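Local coordinates for adenosine monophosphate-protein transferase (PDB 5NH2) that transfers AMP from ATP to host target proteins through its Fic domain, an activity involved in bacterial virulence, at residues 6-20 with 79-93. Numbering follows the deposited sequence.
Sequences ISPHHYVYPNTTTLK and RHIPFTFADGTTAAM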
# COMPACT_ATOMS: atom_id res chain seq x y z
N ILE A 6 1.44 33.37 -5.40
CA ILE A 6 1.45 31.96 -4.90
C ILE A 6 0.03 31.43 -4.67
O ILE A 6 -0.80 32.15 -4.14
CB ILE A 6 2.27 31.78 -3.58
CG1 ILE A 6 3.72 32.15 -3.77
CG2 ILE A 6 2.29 30.31 -3.13
CD1 ILE A 6 4.67 31.24 -3.00
N SER A 7 -0.23 30.15 -4.99
CA SER A 7 -1.59 29.63 -4.91
C SER A 7 -1.67 28.13 -5.13
O SER A 7 -0.95 27.57 -5.98
CB SER A 7 -2.50 30.27 -5.96
OG SER A 7 -3.85 29.99 -5.69
N PRO A 8 -2.54 27.44 -4.37
CA PRO A 8 -2.75 26.00 -4.62
C PRO A 8 -3.33 25.76 -5.98
O PRO A 8 -2.98 24.78 -6.65
CB PRO A 8 -3.70 25.59 -3.50
CG PRO A 8 -3.66 26.70 -2.49
CD PRO A 8 -3.32 27.94 -3.22
N HIS A 9 -4.15 26.71 -6.44
CA HIS A 9 -4.72 26.62 -7.77
C HIS A 9 -3.66 26.44 -8.83
O HIS A 9 -3.95 25.92 -9.92
CB HIS A 9 -5.55 27.88 -8.07
CG HIS A 9 -6.80 28.00 -7.26
ND1 HIS A 9 -6.84 27.74 -5.91
CD2 HIS A 9 -8.05 28.39 -7.61
CE1 HIS A 9 -8.07 27.95 -5.46
NE2 HIS A 9 -8.82 28.34 -6.47
N HIS A 10 -2.43 26.92 -8.59
CA HIS A 10 -1.40 26.86 -9.63
C HIS A 10 -0.92 25.44 -9.93
O HIS A 10 -0.16 25.26 -10.89
CB HIS A 10 -0.21 27.76 -9.24
CG HIS A 10 -0.49 29.22 -9.42
ND1 HIS A 10 0.25 30.20 -8.79
CD2 HIS A 10 -1.41 29.87 -10.18
CE1 HIS A 10 -0.21 31.39 -9.14
NE2 HIS A 10 -1.21 31.22 -9.99
N TYR A 11 -1.32 24.43 -9.13
CA TYR A 11 -1.00 23.03 -9.44
C TYR A 11 -1.80 22.45 -10.62
O TYR A 11 -1.38 21.44 -11.21
CB TYR A 11 -1.24 22.15 -8.21
CG TYR A 11 -0.15 22.12 -7.14
CD1 TYR A 11 1.04 21.44 -7.37
CD2 TYR A 11 -0.36 22.67 -5.87
CE1 TYR A 11 2.05 21.37 -6.39
CE2 TYR A 11 0.66 22.60 -4.87
CZ TYR A 11 1.85 21.94 -5.14
OH TYR A 11 2.85 21.85 -4.17
N VAL A 12 -2.96 23.04 -10.99
CA VAL A 12 -3.85 22.50 -12.01
C VAL A 12 -3.95 23.43 -13.22
O VAL A 12 -3.76 24.65 -13.13
CB VAL A 12 -5.26 22.25 -11.43
CG1 VAL A 12 -5.17 21.31 -10.22
CG2 VAL A 12 -5.88 23.60 -11.06
N TYR A 13 -4.28 22.84 -14.36
CA TYR A 13 -4.51 23.66 -15.54
C TYR A 13 -5.73 24.56 -15.30
O TYR A 13 -6.75 24.09 -14.79
CB TYR A 13 -4.71 22.80 -16.79
CG TYR A 13 -3.51 22.00 -17.19
CD1 TYR A 13 -3.50 20.63 -17.06
CD2 TYR A 13 -2.38 22.61 -17.69
CE1 TYR A 13 -2.39 19.87 -17.43
CE2 TYR A 13 -1.23 21.87 -18.02
CZ TYR A 13 -1.26 20.49 -17.91
OH TYR A 13 -0.15 19.73 -18.23
N PRO A 14 -5.64 25.85 -15.63
CA PRO A 14 -6.81 26.72 -15.50
C PRO A 14 -8.05 26.09 -16.12
O PRO A 14 -7.98 25.44 -17.17
CB PRO A 14 -6.38 27.98 -16.24
CG PRO A 14 -4.91 28.03 -15.99
CD PRO A 14 -4.43 26.60 -15.98
N ASN A 15 -9.18 26.26 -15.42
CA ASN A 15 -10.50 25.74 -15.79
C ASN A 15 -10.57 24.22 -15.84
O ASN A 15 -11.45 23.66 -16.51
CB ASN A 15 -10.97 26.32 -17.13
CG ASN A 15 -11.10 27.81 -17.09
OD1 ASN A 15 -11.86 28.36 -16.29
ND2 ASN A 15 -10.32 28.50 -17.92
N THR A 16 -9.67 23.53 -15.14
CA THR A 16 -9.78 22.09 -15.03
C THR A 16 -9.42 21.65 -13.63
O THR A 16 -8.90 22.43 -12.83
CB THR A 16 -8.87 21.37 -16.01
OG1 THR A 16 -9.42 20.06 -16.23
CG2 THR A 16 -7.47 21.24 -15.42
N THR A 17 -9.71 20.39 -13.34
CA THR A 17 -9.31 19.69 -12.14
C THR A 17 -8.04 18.82 -12.33
O THR A 17 -7.70 18.02 -11.45
CB THR A 17 -10.49 18.85 -11.63
OG1 THR A 17 -10.36 18.67 -10.22
CG2 THR A 17 -10.55 17.50 -12.33
N THR A 18 -7.36 18.93 -13.48
CA THR A 18 -6.23 18.08 -13.83
C THR A 18 -4.89 18.71 -13.42
O THR A 18 -4.61 19.86 -13.77
CB THR A 18 -6.22 17.81 -15.33
OG1 THR A 18 -7.49 17.30 -15.73
CG2 THR A 18 -5.11 16.81 -15.73
N LEU A 19 -4.05 17.93 -12.72
CA LEU A 19 -2.75 18.39 -12.27
C LEU A 19 -1.82 18.63 -13.47
O LEU A 19 -1.70 17.78 -14.35
CB LEU A 19 -2.13 17.37 -11.31
CG LEU A 19 -2.64 17.24 -9.86
CD1 LEU A 19 -2.14 15.92 -9.28
CD2 LEU A 19 -2.20 18.39 -8.95
N LYS A 20 -1.18 19.81 -13.50
CA LYS A 20 -0.17 20.08 -14.52
C LYS A 20 0.83 18.93 -14.55
O LYS A 20 1.29 18.47 -13.51
CB LYS A 20 0.55 21.39 -14.22
CG LYS A 20 -0.30 22.67 -14.46
CD LYS A 20 0.27 23.82 -13.67
CE LYS A 20 -0.19 25.17 -14.22
NZ LYS A 20 0.49 26.38 -13.60
N ARG A 79 4.60 19.75 0.03
CA ARG A 79 3.57 20.67 -0.43
C ARG A 79 3.57 22.02 0.29
O ARG A 79 2.91 22.97 -0.18
CB ARG A 79 2.20 20.01 -0.32
CG ARG A 79 1.77 19.78 1.08
CD ARG A 79 0.32 19.24 1.16
NE ARG A 79 0.09 18.46 2.37
CZ ARG A 79 -0.41 18.94 3.51
NH1 ARG A 79 -0.76 20.23 3.64
NH2 ARG A 79 -0.56 18.11 4.54
N HIS A 80 4.25 22.14 1.42
CA HIS A 80 4.30 23.45 2.07
C HIS A 80 5.50 24.29 1.62
O HIS A 80 5.68 25.39 2.14
CB HIS A 80 4.31 23.29 3.60
CG HIS A 80 5.56 22.67 4.13
ND1 HIS A 80 5.97 21.40 3.78
CD2 HIS A 80 6.51 23.15 4.98
CE1 HIS A 80 7.11 21.12 4.40
NE2 HIS A 80 7.45 22.16 5.13
N ILE A 81 6.30 23.80 0.68
CA ILE A 81 7.43 24.53 0.12
C ILE A 81 7.01 25.07 -1.22
O ILE A 81 6.55 24.29 -2.07
CB ILE A 81 8.66 23.63 -0.03
CG1 ILE A 81 8.79 22.76 1.20
CG2 ILE A 81 9.93 24.48 -0.32
CD1 ILE A 81 8.84 23.55 2.43
N PRO A 82 7.11 26.38 -1.48
CA PRO A 82 6.63 26.93 -2.76
C PRO A 82 7.39 26.33 -3.93
O PRO A 82 8.63 26.33 -3.94
CB PRO A 82 6.91 28.43 -2.63
CG PRO A 82 6.94 28.68 -1.19
CD PRO A 82 7.33 27.42 -0.46
N PHE A 83 6.65 25.83 -4.92
CA PHE A 83 7.27 25.25 -6.10
C PHE A 83 6.94 26.09 -7.32
O PHE A 83 5.78 26.41 -7.57
CB PHE A 83 6.83 23.78 -6.33
CG PHE A 83 7.36 23.18 -7.62
CD1 PHE A 83 8.55 22.46 -7.63
CD2 PHE A 83 6.69 23.35 -8.83
CE1 PHE A 83 9.07 21.94 -8.84
CE2 PHE A 83 7.21 22.81 -10.02
CZ PHE A 83 8.39 22.12 -10.02
N THR A 84 7.96 26.40 -8.12
CA THR A 84 7.78 27.23 -9.30
C THR A 84 7.89 26.38 -10.56
O THR A 84 8.97 25.84 -10.86
CB THR A 84 8.79 28.37 -9.34
OG1 THR A 84 8.54 29.24 -8.24
CG2 THR A 84 8.65 29.16 -10.68
N PHE A 85 6.80 26.29 -11.31
CA PHE A 85 6.73 25.52 -12.54
C PHE A 85 7.57 26.15 -13.65
O PHE A 85 7.83 27.36 -13.68
CB PHE A 85 5.27 25.42 -12.99
CG PHE A 85 4.42 24.46 -12.17
CD1 PHE A 85 4.24 23.14 -12.58
CD2 PHE A 85 3.82 24.88 -10.98
CE1 PHE A 85 3.46 22.24 -11.84
CE2 PHE A 85 3.04 24.00 -10.23
CZ PHE A 85 2.86 22.67 -10.66
N ALA A 86 7.96 25.32 -14.62
CA ALA A 86 8.63 25.88 -15.80
C ALA A 86 7.79 26.94 -16.49
O ALA A 86 8.36 27.77 -17.21
CB ALA A 86 8.99 24.78 -16.80
N ASP A 87 6.47 26.97 -16.27
CA ASP A 87 5.63 28.01 -16.88
C ASP A 87 5.63 29.35 -16.14
O ASP A 87 4.94 30.27 -16.56
CB ASP A 87 4.17 27.53 -17.03
CG ASP A 87 3.47 27.26 -15.67
OD1 ASP A 87 3.85 27.83 -14.64
OD2 ASP A 87 2.50 26.46 -15.64
N GLY A 88 6.33 29.46 -15.00
CA GLY A 88 6.45 30.69 -14.27
C GLY A 88 5.60 30.79 -13.01
O GLY A 88 5.90 31.64 -12.16
N THR A 89 4.53 29.99 -12.88
CA THR A 89 3.63 30.12 -11.73
C THR A 89 4.18 29.37 -10.52
O THR A 89 4.97 28.44 -10.66
CB THR A 89 2.25 29.60 -12.08
OG1 THR A 89 2.31 28.19 -12.23
CG2 THR A 89 1.80 30.19 -13.45
N THR A 90 3.78 29.80 -9.33
CA THR A 90 4.27 29.22 -8.09
C THR A 90 3.11 28.70 -7.24
O THR A 90 2.18 29.44 -6.91
CB THR A 90 5.13 30.22 -7.30
OG1 THR A 90 6.06 30.83 -8.19
CG2 THR A 90 5.93 29.50 -6.23
N ALA A 91 3.18 27.42 -6.90
CA ALA A 91 2.13 26.71 -6.22
C ALA A 91 2.63 26.25 -4.85
O ALA A 91 3.83 26.03 -4.65
CB ALA A 91 1.69 25.48 -7.07
N ALA A 92 1.70 26.12 -3.91
CA ALA A 92 1.91 25.40 -2.65
C ALA A 92 0.54 25.06 -2.10
O ALA A 92 -0.46 25.70 -2.45
CB ALA A 92 2.70 26.22 -1.63
N MET A 93 0.49 24.03 -1.25
CA MET A 93 -0.74 23.70 -0.53
C MET A 93 -0.42 23.39 0.94
O MET A 93 -0.58 22.25 1.40
CB MET A 93 -1.47 22.54 -1.22
CG MET A 93 -2.88 22.33 -0.72
SD MET A 93 -3.81 21.07 -1.64
CE MET A 93 -4.23 21.98 -3.14
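The carbonyl oxygen Thr-90 O is gripped twice from 6-20. His-10 ND1 donates to it at 2.8 Å, nearly straight and in its ring plane, but from above the carbonyl plane. Ser-7 N donates to it at 3.2 Å, in that plane and more bent. Ser-7 CB and Thr-89 CB lie over opposite faces of the imidazole.

Lys-20 CG stands anti to the carbonyl carbon (chi1 -72°), and the extended chain crosses a face of Phe-85, CD above the ring centre. This carries NZ to Asp-87 OD2, a salt bridge met on the syn side at 2.9 Å. NZ also donates a hydrogen bond to His-10 O within its own segment, at 3.0 Å. NZ stands over the same Phe-85 face, 4.8 Å from the centroid: a cation-pi contact. Asp-87 OD1 takes Thr-89 N, an Asx turn, and Thr-89 OG1.

Deeper in, Ala-91 CB sits 3.7 Å from the Tyr-11 ring centroid, a CH-pi contact. Tyr-11 CD1 meets the Phe-85 edge.

Residues 6-20 pack on the beta hairpin 83-91 of the Fic domain, whose Phe-85 and Ala-86 probably belong to the ATP site. Bonds from Ser-7, His-10 and Lys-20 fix this placement. Asp-87 would probably stabilise charged Lys-20.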